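Local coordinates for Myo-inositol phosphohydrolase (Mitsuokella multacida, PDB 4WU3), which probably removes phosphate groups from inositol hexakisphosphate, as a phytase of the protein-tyrosine-phosphatase-like family, at residues I507-H512 with A517-E522; D511-S516 with A593-Q598; R546-M551 with N577-E582. The protein carries 2 engineered substitutions. All blocks are in the same frame, centred on the assembly; numbering follows the deposited sequence.

Interaction 1: residues I507-H512 with A517-E522; sequences IAATDH and AANIDE. With 4IP (inositol-(1,3,4,5)-tetrakisphosphate), chain F.
Over one face of the Asn519 carboxamide sits the CG2 methyl of Ile507, 3.8 Å from Asn519 CG. At the far end of residues 507-512, the His512 ring has Asp511 CG above one face, offset toward the rim, while O4 of the inositol-(1,3,4,5)-tetrakisphosphate lies in plane at its edge; a weak bond joins His512 ND1 to OPF of the 5-phosphate (3.4 Å). Asn519 ND2 donates to Ala508 O at 3.2 Å, reaching the oxygen from above its carbonyl plane with a bent N-H...O angle of 139°. The backbone bends at Ala508 in what fits an inverse gamma turn. Here strand 503-509, at the margin of the parallel part of the phosphatase sheet, gives way to a ligand-binding loop, and residues 517-522, opening helix 517-529, run back at 151° to residues 507-509. The aliphatic part of Glu522, with CG anti to the backbone N (chi1 178°), slides alongside Ile507, CG 4.1 Å from Ile507 CG1. Its OE2 is held by Tyr505 and Lys449. A water accepts from Ala508 N and donates to Asn519 OD1 and Glu522 OE1, whereas a second one accepts from Thr510 N and, weakly, from Asn519 ND2.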
loop_
_atom_site.group_PDB
_atom_site.type_symbol
_atom_site.label_atom_id
_atom_site.label_comp_id
_atom_site.label_asym_id
_atom_site.label_seq_id
_atom_site.Cartn_x
_atom_site.Cartn_y
_atom_site.Cartn_z
ATOM N N ILE A 507 8.194 37.877 15.078
ATOM C CA ILE A 507 7.556 37.359 13.872
ATOM C C ILE A 507 7.580 35.833 13.963
ATOM O O ILE A 507 8.636 35.222 14.175
ATOM C CB ILE A 507 8.251 37.856 12.580
ATOM C CG1 ILE A 507 8.188 39.382 12.513
ATOM C CG2 ILE A 507 7.578 37.266 11.349
ATOM C CD1 ILE A 507 9.042 39.997 11.429
ATOM N N ALA A 508 6.412 35.219 13.828
ATOM C CA ALA A 508 6.284 33.784 14.008
ATOM C C ALA A 508 6.586 33.018 12.712
ATOM O O ALA A 508 5.688 32.475 12.062
ATOM C CB ALA A 508 4.892 33.449 14.526
ATOM N N ALA A 509 7.866 32.958 12.353
ATOM C CA ALA A 509 8.281 32.338 11.097
ATOM C C ALA A 509 8.545 30.854 11.306
ATOM O O ALA A 509 9.245 30.463 12.233
ATOM C CB ALA A 509 9.517 33.035 10.542
ATOM N N THR A 510 7.962 30.025 10.444
ATOM C CA THR A 510 8.082 28.575 10.580
ATOM C C THR A 510 9.485 28.128 10.214
ATOM O O THR A 510 10.050 28.586 9.232
ATOM C CB THR A 510 7.069 27.843 9.695
ATOM O OG1 THR A 510 5.748 28.259 10.051
ATOM C CG2 THR A 510 7.199 26.326 9.880
ATOM N N ASP A 511 10.039 27.231 11.025
ATOM C CA ASP A 511 11.398 26.754 10.836
ATOM C C ASP A 511 11.543 25.956 9.530
ATOM O O ASP A 511 10.614 25.266 9.103
ATOM C CB ASP A 511 11.801 25.890 12.033
ATOM C CG ASP A 511 13.275 25.583 12.063
ATOM O OD1 ASP A 511 14.025 26.076 11.194
ATOM O OD2 ASP A 511 13.681 24.838 12.972
ATOM N N HIS A 512 12.715 26.087 8.908
ATOM C CA HIS A 512 13.093 25.371 7.683
ATOM C C HIS A 512 12.521 25.941 6.383
ATOM O O HIS A 512 12.947 25.530 5.311
ATOM C CB HIS A 512 12.742 23.879 7.762
ATOM C CG HIS A 512 13.238 23.207 8.999
ATOM N ND1 HIS A 512 14.573 22.957 9.227
ATOM C CD2 HIS A 512 12.577 22.739 10.084
ATOM C CE1 HIS A 512 14.716 22.365 10.399
ATOM N NE2 HIS A 512 13.519 22.221 10.942
ATOM N N ALA A 517 4.420 35.133 3.010
ATOM C CA ALA A 517 4.089 36.478 2.551
ATOM C C ALA A 517 3.667 37.377 3.704
ATOM O O ALA A 517 4.156 38.495 3.821
ATOM C CB ALA A 517 2.968 36.415 1.527
ATOM N N ALA A 518 2.758 36.886 4.546
ATOM C CA ALA A 518 2.278 37.649 5.692
ATOM C C ALA A 518 3.438 38.031 6.595
ATOM O O ALA A 518 3.511 39.162 7.079
ATOM C CB ALA A 518 1.254 36.846 6.484
ATOM N N ASN A 519 4.337 37.077 6.821
ATOM C CA ASN A 519 5.470 37.296 7.704
ATOM C C ASN A 519 6.445 38.338 7.168
ATOM O O ASN A 519 7.032 39.100 7.935
ATOM C CB ASN A 519 6.183 35.977 7.990
ATOM C CG ASN A 519 5.432 35.135 8.996
ATOM O OD1 ASN A 519 4.484 35.613 9.621
ATOM N ND2 ASN A 519 5.846 33.886 9.164
ATOM N N ILE A 520 6.590 38.382 5.853
ATOM C CA ILE A 520 7.476 39.345 5.213
ATOM C C ILE A 520 6.829 40.730 5.216
ATOM O O ILE A 520 7.503 41.729 5.444
ATOM C CB ILE A 520 7.842 38.909 3.773
ATOM C CG1 ILE A 520 8.754 37.679 3.823
ATOM C CG2 ILE A 520 8.528 40.036 3.022
ATOM C CD1 ILE A 520 9.209 37.183 2.471
ATOM N N ASP A 521 5.523 40.779 4.973
ATOM C CA ASP A 521 4.766 42.025 5.053
ATOM C C ASP A 521 4.863 42.621 6.453
ATOM O O ASP A 521 5.001 43.836 6.607
ATOM C CB ASP A 521 3.288 41.774 4.754
ATOM C CG ASP A 521 2.966 41.842 3.282
ATOM O OD1 ASP A 521 3.839 42.252 2.502
ATOM O OD2 ASP A 521 1.826 41.494 2.916
ATOM N N GLU A 522 4.750 41.768 7.467
ATOM C CA GLU A 522 4.869 42.222 8.846
ATOM C C GLU A 522 6.217 42.893 9.026
ATOM O O GLU A 522 6.295 43.959 9.609
ATOM C CB GLU A 522 4.685 41.076 9.852
ATOM C CG GLU A 522 4.843 41.501 11.309
ATOM C CD GLU A 522 4.177 40.558 12.300
ATOM O OE1 GLU A 522 3.714 39.467 11.898
ATOM O OE2 GLU A 522 4.111 40.914 13.497
HETATM C C1 4IP F . 17.679 26.294 11.137
HETATM O O1 4IP F . 18.061 27.654 11.345
HETATM C C2 4IP F . 17.735 25.526 12.451
HETATM O O2 4IP F . 19.031 25.654 13.020
HETATM C C3 4IP F . 17.458 24.043 12.247
HETATM O O3 4IP F . 17.559 23.360 13.500
HETATM C C4 4IP F . 18.421 23.420 11.241
HETATM O O4 4IP F . 18.047 22.054 11.022
HETATM C C5 4IP F . 18.371 24.185 9.923
HETATM O O5 4IP F . 19.311 23.641 8.993
HETATM C C6 4IP F . 18.644 25.674 10.128
HETATM O O6 4IP F . 18.546 26.373 8.884
HETATM P P1 4IP F . 17.037 28.778 11.865
HETATM O O1P 4IP F . 16.116 29.011 10.699
HETATM O O2P 4IP F . 17.950 29.929 12.200
HETATM O O3P 4IP F . 16.389 28.164 13.080
HETATM P P3 4IP F . 16.315 22.494 14.054
HETATM O O4P 4IP F . 15.823 21.741 12.840
HETATM O O5P 4IP F . 15.356 23.534 14.589
HETATM O O6P 4IP F . 16.917 21.598 15.107
HETATM P P4 4IP F . 19.107 20.839 11.135
HETATM O O7P 4IP F . 19.817 21.065 12.448
HETATM O O8P 4IP F . 18.217 19.620 11.131
HETATM O O9P 4IP F . 19.977 21.009 9.905
HETATM P P5 4IP F . 18.936 23.562 7.423
HETATM O OPF 4IP F . 17.421 23.424 7.375
HETATM O OPG 4IP F . 19.695 22.337 6.958
HETATM O OPH 4IP F . 19.443 24.869 6.856
HETATM O O HOH W 1 4.154 36.351 12.477
HETATM O O HOH W 2 6.842 31.562 8.019
#

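Interaction 2: residues D511-S516 with A593-Q598; sequences DHIWPS and ADYYHQ. With 4IP (inositol-(1,3,4,5)-tetrakisphosphate), chain F.
Tyr595 meets the 511-516 loop at two levels: its CB lies against the carbonyl oxygen of His512 (CB to O 3.8 Å), and its ring borders the side chain of Ile513. The two side chains lie side by side and point the same way, with Ile513 CG2 3.7 Å from Tyr595 CD1, set obliquely to the ring. Ile513 presents this methyl because CG1 occupies the crowded position between backbone N and carbonyl carbon (chi1 80°). Trp514 approaches the helix with its CB, 4.2 Å from Gln598 CG, but with CG anti to the backbone N (chi1 173°) the indole swings away, and Pro515 CD sits 3.4 Å above the plane of the indole, toward its rim. Polar atoms along this seam are joined through one water, which accepts from Trp514 N and donates to Tyr595 O and to Gln598 OE1 (water to OE1 2.7 Å), tying the amide end of Gln598 to the loop backbone. At the start of the loop, Asp511 belongs to the inositol phosphate pocket, its OD2 only 2.7 Å from O5P of the 3-phosphate and its OD1 in a long, weak ion pair with Arg546. Shortened to an alanine, this position would probably leave the 3-phosphate without its close oxygen and Arg546 without this acidic neighbour. Tyr596 lines the same pocket, its ring edge directed at the 5-phosphate, though the modelled approach is too short to be trusted. Ser516 ends the loop as the N-cap of helix 517-529. The loop thus connects strand 503-509 to that helix and lies between others: Trp514 packs on Met602 and Ile603 of helix 593-613 and on Met553 of helix 545-558, while Tyr595 and Gln598 also rest on Ile151 of helix 149-161.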
loop_
_atom_site.group_PDB
_atom_site.type_symbol
_atom_site.label_atom_id
_atom_site.label_comp_id
_atom_site.label_asym_id
_atom_site.label_seq_id
_atom_site.Cartn_x
_atom_site.Cartn_y
_atom_site.Cartn_z
ATOM N N ASP A 511 10.039 27.231 11.025
ATOM C CA ASP A 511 11.398 26.754 10.836
ATOM C C ASP A 511 11.543 25.956 9.530
ATOM O O ASP A 511 10.614 25.266 9.103
ATOM C CB ASP A 511 11.801 25.890 12.033
ATOM C CG ASP A 511 13.275 25.583 12.063
ATOM O OD1 ASP A 511 14.025 26.076 11.194
ATOM O OD2 ASP A 511 13.681 24.838 12.972
ATOM N N HIS A 512 12.715 26.087 8.908
ATOM C CA HIS A 512 13.093 25.371 7.683
ATOM C C HIS A 512 12.521 25.941 6.383
ATOM O O HIS A 512 12.947 25.530 5.311
ATOM C CB HIS A 512 12.742 23.879 7.762
ATOM C CG HIS A 512 13.238 23.207 8.999
ATOM N ND1 HIS A 512 14.573 22.957 9.227
ATOM C CD2 HIS A 512 12.577 22.739 10.084
ATOM C CE1 HIS A 512 14.716 22.365 10.399
ATOM N NE2 HIS A 512 13.519 22.221 10.942
ATOM N N ILE A 513 11.554 26.851 6.454
ATOM C CA ILE A 513 10.842 27.259 5.241
ATOM C C ILE A 513 10.954 28.743 4.944
ATOM O O ILE A 513 11.257 29.559 5.819
ATOM C CB ILE A 513 9.346 26.842 5.251
ATOM C CG1 ILE A 513 8.499 27.802 6.069
ATOM C CG2 ILE A 513 9.168 25.437 5.801
ATOM C CD1 ILE A 513 7.009 27.495 5.977
ATOM N N TRP A 514 10.731 29.081 3.682
ATOM C CA TRP A 514 10.775 30.465 3.253
ATOM C C TRP A 514 9.701 31.237 4.016
ATOM O O TRP A 514 8.557 30.818 4.061
ATOM C CB TRP A 514 10.554 30.554 1.750
ATOM C CG TRP A 514 10.429 31.941 1.275
ATOM C CD1 TRP A 514 9.290 32.561 0.872
ATOM C CD2 TRP A 514 11.478 32.911 1.171
ATOM N NE1 TRP A 514 9.562 33.857 0.513
ATOM C CE2 TRP A 514 10.898 34.098 0.691
ATOM C CE3 TRP A 514 12.850 32.885 1.434
ATOM C CZ2 TRP A 514 11.635 35.251 0.473
ATOM C CZ3 TRP A 514 13.583 34.025 1.217
ATOM C CH2 TRP A 514 12.975 35.199 0.735
ATOM N N PRO A 515 10.075 32.355 4.648
ATOM C CA PRO A 515 9.083 33.123 5.389
ATOM C C PRO A 515 7.819 33.394 4.561
ATOM O O PRO A 515 7.908 33.719 3.385
ATOM C CB PRO A 515 9.818 34.423 5.707
ATOM C CG PRO A 515 11.251 34.024 5.766
ATOM C CD PRO A 515 11.411 32.964 4.713
ATOM N N SER A 516 6.648 33.253 5.172
ATOM C CA SER A 516 5.397 33.459 4.451
ATOM C C SER A 516 5.246 34.914 4.019
ATOM O O SER A 516 5.860 35.816 4.590
ATOM C CB SER A 516 4.209 33.046 5.316
ATOM O OG SER A 516 3.972 34.008 6.328
ATOM N N ALA A 593 14.745 19.373 0.539
ATOM C CA ALA A 593 15.111 19.717 -0.831
ATOM C C ALA A 593 14.154 20.714 -1.475
ATOM O O ALA A 593 14.579 21.742 -1.980
ATOM C CB ALA A 593 15.202 18.457 -1.677
ATOM N N ASP A 594 12.865 20.403 -1.457
ATOM C CA ASP A 594 11.840 21.286 -2.012
ATOM C C ASP A 594 11.799 22.641 -1.313
ATOM O O ASP A 594 11.463 23.650 -1.934
ATOM C CB ASP A 594 10.455 20.627 -1.914
ATOM C CG ASP A 594 10.317 19.399 -2.813
ATOM O OD1 ASP A 594 11.044 19.309 -3.834
ATOM O OD2 ASP A 594 9.472 18.524 -2.499
ATOM N N TYR A 595 12.111 22.659 -0.018
ATOM C CA TYR A 595 12.044 23.904 0.778
ATOM C C TYR A 595 13.258 24.810 0.550
ATOM O O TYR A 595 13.115 26.035 0.515
ATOM C CB TYR A 595 11.822 23.605 2.266
ATOM C CG TYR A 595 10.512 22.882 2.515
ATOM C CD1 TYR A 595 9.307 23.575 2.583
ATOM C CD2 TYR A 595 10.477 21.504 2.635
ATOM C CE1 TYR A 595 8.113 22.915 2.784
ATOM C CE2 TYR A 595 9.288 20.832 2.836
ATOM C CZ TYR A 595 8.109 21.533 2.914
ATOM O OH TYR A 595 6.938 20.832 3.108
ATOM N N TYR A 596 14.435 24.216 0.376
ATOM C CA TYR A 596 15.604 24.957 -0.098
ATOM C C TYR A 596 15.345 25.531 -1.486
ATOM O O TYR A 596 15.700 26.669 -1.777
ATOM C CB TYR A 596 16.821 24.047 -0.200
ATOM C CG TYR A 596 17.446 23.643 1.113
ATOM C CD1 TYR A 596 17.611 24.558 2.145
ATOM C CD2 TYR A 596 17.929 22.351 1.301
ATOM C CE1 TYR A 596 18.210 24.187 3.340
ATOM C CE2 TYR A 596 18.529 21.972 2.495
ATOM C CZ TYR A 596 18.664 22.890 3.512
ATOM O OH TYR A 596 19.269 22.516 4.698
ATOM N N HIS A 597 14.727 24.734 -2.352
ATOM C CA HIS A 597 14.464 25.190 -3.707
ATOM C C HIS A 597 13.526 26.382 -3.688
ATOM O O HIS A 597 13.706 27.349 -4.421
ATOM C CB HIS A 597 13.840 24.086 -4.548
ATOM C CG HIS A 597 13.258 24.582 -5.831
ATOM N ND1 HIS A 597 14.037 24.951 -6.908
ATOM C CD2 HIS A 597 11.976 24.803 -6.201
ATOM C CE1 HIS A 597 13.259 25.363 -7.893
ATOM N NE2 HIS A 597 12.004 25.283 -7.489
ATOM N N GLN A 598 12.507 26.293 -2.849
ATOM C CA GLN A 598 11.544 27.361 -2.717
ATOM C C GLN A 598 12.253 28.631 -2.212
ATOM O O GLN A 598 11.936 29.742 -2.637
ATOM C CB GLN A 598 10.431 26.906 -1.774
ATOM C CG GLN A 598 9.401 27.947 -1.395
ATOM C CD GLN A 598 8.206 27.311 -0.721
ATOM O OE1 GLN A 598 8.348 26.552 0.239
ATOM N NE2 GLN A 598 7.012 27.606 -1.229
HETATM C C1 4IP F . 17.679 26.294 11.137
HETATM O O1 4IP F . 18.061 27.654 11.345
HETATM C C2 4IP F . 17.735 25.526 12.451
HETATM O O2 4IP F . 19.031 25.654 13.020
HETATM C C3 4IP F . 17.458 24.043 12.247
HETATM O O3 4IP F . 17.559 23.360 13.500
HETATM C C4 4IP F . 18.421 23.420 11.241
HETATM O O4 4IP F . 18.047 22.054 11.022
HETATM C C5 4IP F . 18.371 24.185 9.923
HETATM O O5 4IP F . 19.311 23.641 8.993
HETATM C C6 4IP F . 18.644 25.674 10.128
HETATM O O6 4IP F . 18.546 26.373 8.884
HETATM P P1 4IP F . 17.037 28.778 11.865
HETATM O O1P 4IP F . 16.116 29.011 10.699
HETATM O O2P 4IP F . 17.950 29.929 12.200
HETATM O O3P 4IP F . 16.389 28.164 13.080
HETATM P P3 4IP F . 16.315 22.494 14.054
HETATM O O4P 4IP F . 15.823 21.741 12.840
HETATM O O5P 4IP F . 15.356 23.534 14.589
HETATM O O6P 4IP F . 16.917 21.598 15.107
HETATM P P4 4IP F . 19.107 20.839 11.135
HETATM O O7P 4IP F . 19.817 21.065 12.448
HETATM O O8P 4IP F . 18.217 19.620 11.131
HETATM O O9P 4IP F . 19.977 21.009 9.905
HETATM P P5 4IP F . 18.936 23.562 7.423
HETATM O OPF 4IP F . 17.421 23.424 7.375
HETATM O OPG 4IP F . 19.695 22.337 6.958
HETATM O OPH 4IP F . 19.443 24.869 6.856
HETATM O O HOH W 3 10.559 26.907 1.761
#

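Interaction 3: residues R546-M551 with N577-E582; sequences RTTAYM and NYVAYE. With 4IP (inositol-(1,3,4,5)-tetrakisphosphate), chain F.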
loop_
_atom_site.group_PDB
_atom_site.type_symbol
_atom_site.label_atom_id
_atom_site.label_comp_id
_atom_site.label_asym_id
_atom_site.label_seq_id
_atom_site.Cartn_x
_atom_site.Cartn_y
_atom_site.Cartn_z
ATOM N N ARG A 546 16.187 31.088 8.891
ATOM C CA ARG A 546 15.298 32.226 9.051
ATOM C C ARG A 546 16.039 33.543 9.277
ATOM O O ARG A 546 15.702 34.555 8.672
ATOM C CB ARG A 546 14.329 31.956 10.189
ATOM C CG ARG A 546 13.282 30.915 9.825
ATOM C CD ARG A 546 12.500 30.475 11.047
ATOM N NE ARG A 546 13.350 29.698 11.943
ATOM C CZ ARG A 546 12.944 29.175 13.093
ATOM N NH1 ARG A 546 11.687 29.341 13.489
ATOM N NH2 ARG A 546 13.790 28.468 13.844
ATOM N N THR A 547 17.051 33.527 10.131
ATOM C CA THR A 547 17.817 34.726 10.430
ATOM C C THR A 547 18.507 35.321 9.200
ATOM O O THR A 547 18.429 36.538 8.968
ATOM C CB THR A 547 18.871 34.432 11.515
ATOM O OG1 THR A 547 18.218 34.269 12.780
ATOM C CG2 THR A 547 19.884 35.559 11.621
ATOM N N THR A 548 19.178 34.477 8.418
ATOM C CA THR A 548 19.896 34.940 7.234
ATOM C C THR A 548 18.949 35.377 6.122
ATOM O O THR A 548 19.239 36.318 5.378
ATOM C CB THR A 548 20.855 33.876 6.678
ATOM O OG1 THR A 548 21.673 33.357 7.734
ATOM C CG2 THR A 548 21.746 34.490 5.628
ATOM N N ALA A 549 17.809 34.705 6.024
ATOM C CA ALA A 549 16.753 35.128 5.102
ATOM C C ALA A 549 16.301 36.570 5.387
ATOM O O ALA A 549 16.300 37.424 4.503
ATOM C CB ALA A 549 15.566 34.175 5.193
ATOM N N TYR A 550 15.919 36.849 6.628
ATOM C CA TYR A 550 15.490 38.198 6.987
ATOM C C TYR A 550 16.625 39.216 6.856
ATOM O O TYR A 550 16.414 40.323 6.332
ATOM C CB TYR A 550 14.859 38.218 8.382
ATOM C CG TYR A 550 13.376 37.922 8.330
ATOM C CD1 TYR A 550 12.454 38.937 8.072
ATOM C CD2 TYR A 550 12.899 36.628 8.482
ATOM C CE1 TYR A 550 11.100 38.666 7.995
ATOM C CE2 TYR A 550 11.542 36.349 8.411
ATOM C CZ TYR A 550 10.646 37.368 8.168
ATOM O OH TYR A 550 9.292 37.085 8.096
ATOM N N MET A 551 17.830 38.855 7.290
ATOM C CA MET A 551 18.958 39.778 7.144
ATOM C C MET A 551 19.209 40.148 5.668
ATOM O O MET A 551 19.466 41.309 5.348
ATOM C CB MET A 551 20.224 39.208 7.777
ATOM C CG MET A 551 20.168 39.117 9.291
ATOM S SD MET A 551 21.499 38.147 10.016
ATOM C CE MET A 551 22.829 39.351 9.924
ATOM N N ASN A 577 23.960 31.503 6.599
ATOM C CA ASN A 577 24.084 30.493 5.562
ATOM C C ASN A 577 23.877 31.193 4.236
ATOM O O ASN A 577 23.805 32.431 4.207
ATOM C CB ASN A 577 23.133 29.307 5.768
ATOM C CG ASN A 577 21.664 29.675 5.668
ATOM O OD1 ASN A 577 21.298 30.740 5.178
ATOM N ND2 ASN A 577 20.807 28.775 6.139
ATOM N N TYR A 578 23.823 30.431 3.142
ATOM C CA TYR A 578 23.534 30.996 1.830
ATOM C C TYR A 578 22.060 30.754 1.531
ATOM O O TYR A 578 21.632 29.599 1.425
ATOM C CB TYR A 578 24.403 30.343 0.752
ATOM C CG TYR A 578 24.509 31.167 -0.514
ATOM C CD1 TYR A 578 25.322 32.293 -0.558
ATOM C CD2 TYR A 578 23.796 30.827 -1.659
ATOM C CE1 TYR A 578 25.419 33.057 -1.700
ATOM C CE2 TYR A 578 23.888 31.590 -2.809
ATOM C CZ TYR A 578 24.703 32.700 -2.822
ATOM O OH TYR A 578 24.812 33.473 -3.949
ATOM N N VAL A 579 21.288 31.832 1.387
ATOM C CA VAL A 579 19.841 31.712 1.320
ATOM C C VAL A 579 19.391 30.905 0.111
ATOM O O VAL A 579 18.332 30.295 0.150
ATOM C CB VAL A 579 19.143 33.080 1.261
ATOM C CG1 VAL A 579 17.628 32.906 1.163
ATOM C CG2 VAL A 579 19.507 33.922 2.472
ATOM N N ALA A 580 20.183 30.917 -0.962
ATOM C CA ALA A 580 19.766 30.288 -2.221
ATOM C C ALA A 580 20.398 28.913 -2.407
ATOM O O ALA A 580 20.448 28.390 -3.517
ATOM C CB ALA A 580 20.074 31.185 -3.420
ATOM N N TYR A 581 20.849 28.323 -1.307
ATOM C CA TYR A 581 21.367 26.962 -1.340
ATOM C C TYR A 581 20.312 25.998 -1.867
ATOM O O TYR A 581 19.134 26.067 -1.491
ATOM C CB TYR A 581 21.820 26.522 0.056
ATOM C CG TYR A 581 22.229 25.059 0.137
ATOM C CD1 TYR A 581 23.445 24.625 -0.369
ATOM C CD2 TYR A 581 21.386 24.115 0.714
ATOM C CE1 TYR A 581 23.809 23.289 -0.301
ATOM C CE2 TYR A 581 21.744 22.784 0.791
ATOM C CZ TYR A 581 22.954 22.375 0.285
ATOM O OH TYR A 581 23.296 21.051 0.368
ATOM N N GLU A 582 20.737 25.102 -2.748
ATOM C CA GLU A 582 19.885 24.007 -3.184
ATOM C C GLU A 582 20.692 22.729 -3.101
ATOM O O GLU A 582 21.913 22.746 -3.272
ATOM C CB GLU A 582 19.375 24.214 -4.616
ATOM C CG GLU A 582 18.738 25.565 -4.859
ATOM C CD GLU A 582 17.776 25.546 -6.022
ATOM O OE1 GLU A 582 17.968 26.313 -6.982
ATOM O OE2 GLU A 582 16.817 24.765 -5.978
HETATM C C1 4IP F . 17.679 26.294 11.137
HETATM O O1 4IP F . 18.061 27.654 11.345
HETATM C C2 4IP F . 17.735 25.526 12.451
HETATM O O2 4IP F . 19.031 25.654 13.020
HETATM C C3 4IP F . 17.458 24.043 12.247
HETATM O O3 4IP F . 17.559 23.360 13.500
HETATM C C4 4IP F . 18.421 23.420 11.241
HETATM O O4 4IP F . 18.047 22.054 11.022
HETATM C C5 4IP F . 18.371 24.185 9.923
HETATM O O5 4IP F . 19.311 23.641 8.993
HETATM C C6 4IP F . 18.644 25.674 10.128
HETATM O O6 4IP F . 18.546 26.373 8.884
HETATM P P1 4IP F . 17.037 28.778 11.865
HETATM O O1P 4IP F . 16.116 29.011 10.699
HETATM O O2P 4IP F . 17.950 29.929 12.200
HETATM O O3P 4IP F . 16.389 28.164 13.080
HETATM P P3 4IP F . 16.315 22.494 14.054
HETATM O O4P 4IP F . 15.823 21.741 12.840
HETATM O O5P 4IP F . 15.356 23.534 14.589
HETATM O O6P 4IP F . 16.917 21.598 15.107
HETATM P P4 4IP F . 19.107 20.839 11.135
HETATM O O7P 4IP F . 19.817 21.065 12.448
HETATM O O8P 4IP F . 18.217 19.620 11.131
HETATM O O9P 4IP F . 19.977 21.009 9.905
HETATM P P5 4IP F . 18.936 23.562 7.423
HETATM O OPF 4IP F . 17.421 23.424 7.375
HETATM O OPG 4IP F . 19.695 22.337 6.958
HETATM O OPH 4IP F . 19.443 24.869 6.856
#
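A threonine hydroxyl inside a helix serves as acceptor for a loop backbone: Asn577 N donates to Thr548 OG1 at 3.2 Å, with an N-H...O angle of 146°. The same OG1 is bonded to Ala544 O, so one hydroxyl links the 577-582 loop to the phosphate-binding P-loop of the tyrosine-phosphatase fold, which leads into helix 545-558. OG1 lies beside the backbone N of Thr548, leaving CG2 anti to that N and turned to Asn577, where CG2 lies 3.2 Å from the backbone O of Asn577. Asn577 crosses this side chain obliquely, its OD1 3.5 Å from Thr548 CB. Val579, second residue of the type I turn from Tyr578 to Tyr581, sets its CG2 against the helix, 3.8 Å from Thr548 O and 4.0 Å from Ala549 CA; Ile603 of helix 593-613 also touches this valine. Arg546, whose CB points away from the 577-582 loop, grips the 1-phosphate of the inositol ligand at the start of the helix. Its NH1 is engaged by Glu424 and Ala509 O, which would help fix the guanidinium. O1P is held twice, by backbone N and by NE, and the side chain, bent at chi3, brings NH2 to O3P at 2.7 Å with an almost straight bond (177°).

How the interactions relate
All three contacts border the same inositol phosphate pocket, and each includes residues that reach the ligand. Interactions 1 and 3 are buried; interaction 2 is partly exposed. Interactions 1 and 2 share Asp511 and His512 and both draw on the connection between strand 503-509 and helix 517-529, meeting where Ile520 CD1 packs on Trp514. Interaction 3 lies on the P-loop helix, within the chain loop that interaction 2 closes; Tyr550 packs against Pro515, and His597 pairs with Glu582. Their chemistry differs: a direct amide-to-carbonyl bond with two bridging waters in interaction 1, apolar contact around one water in interaction 2, and a direct hydroxyl-to-backbone bond with valine packing in interaction 3.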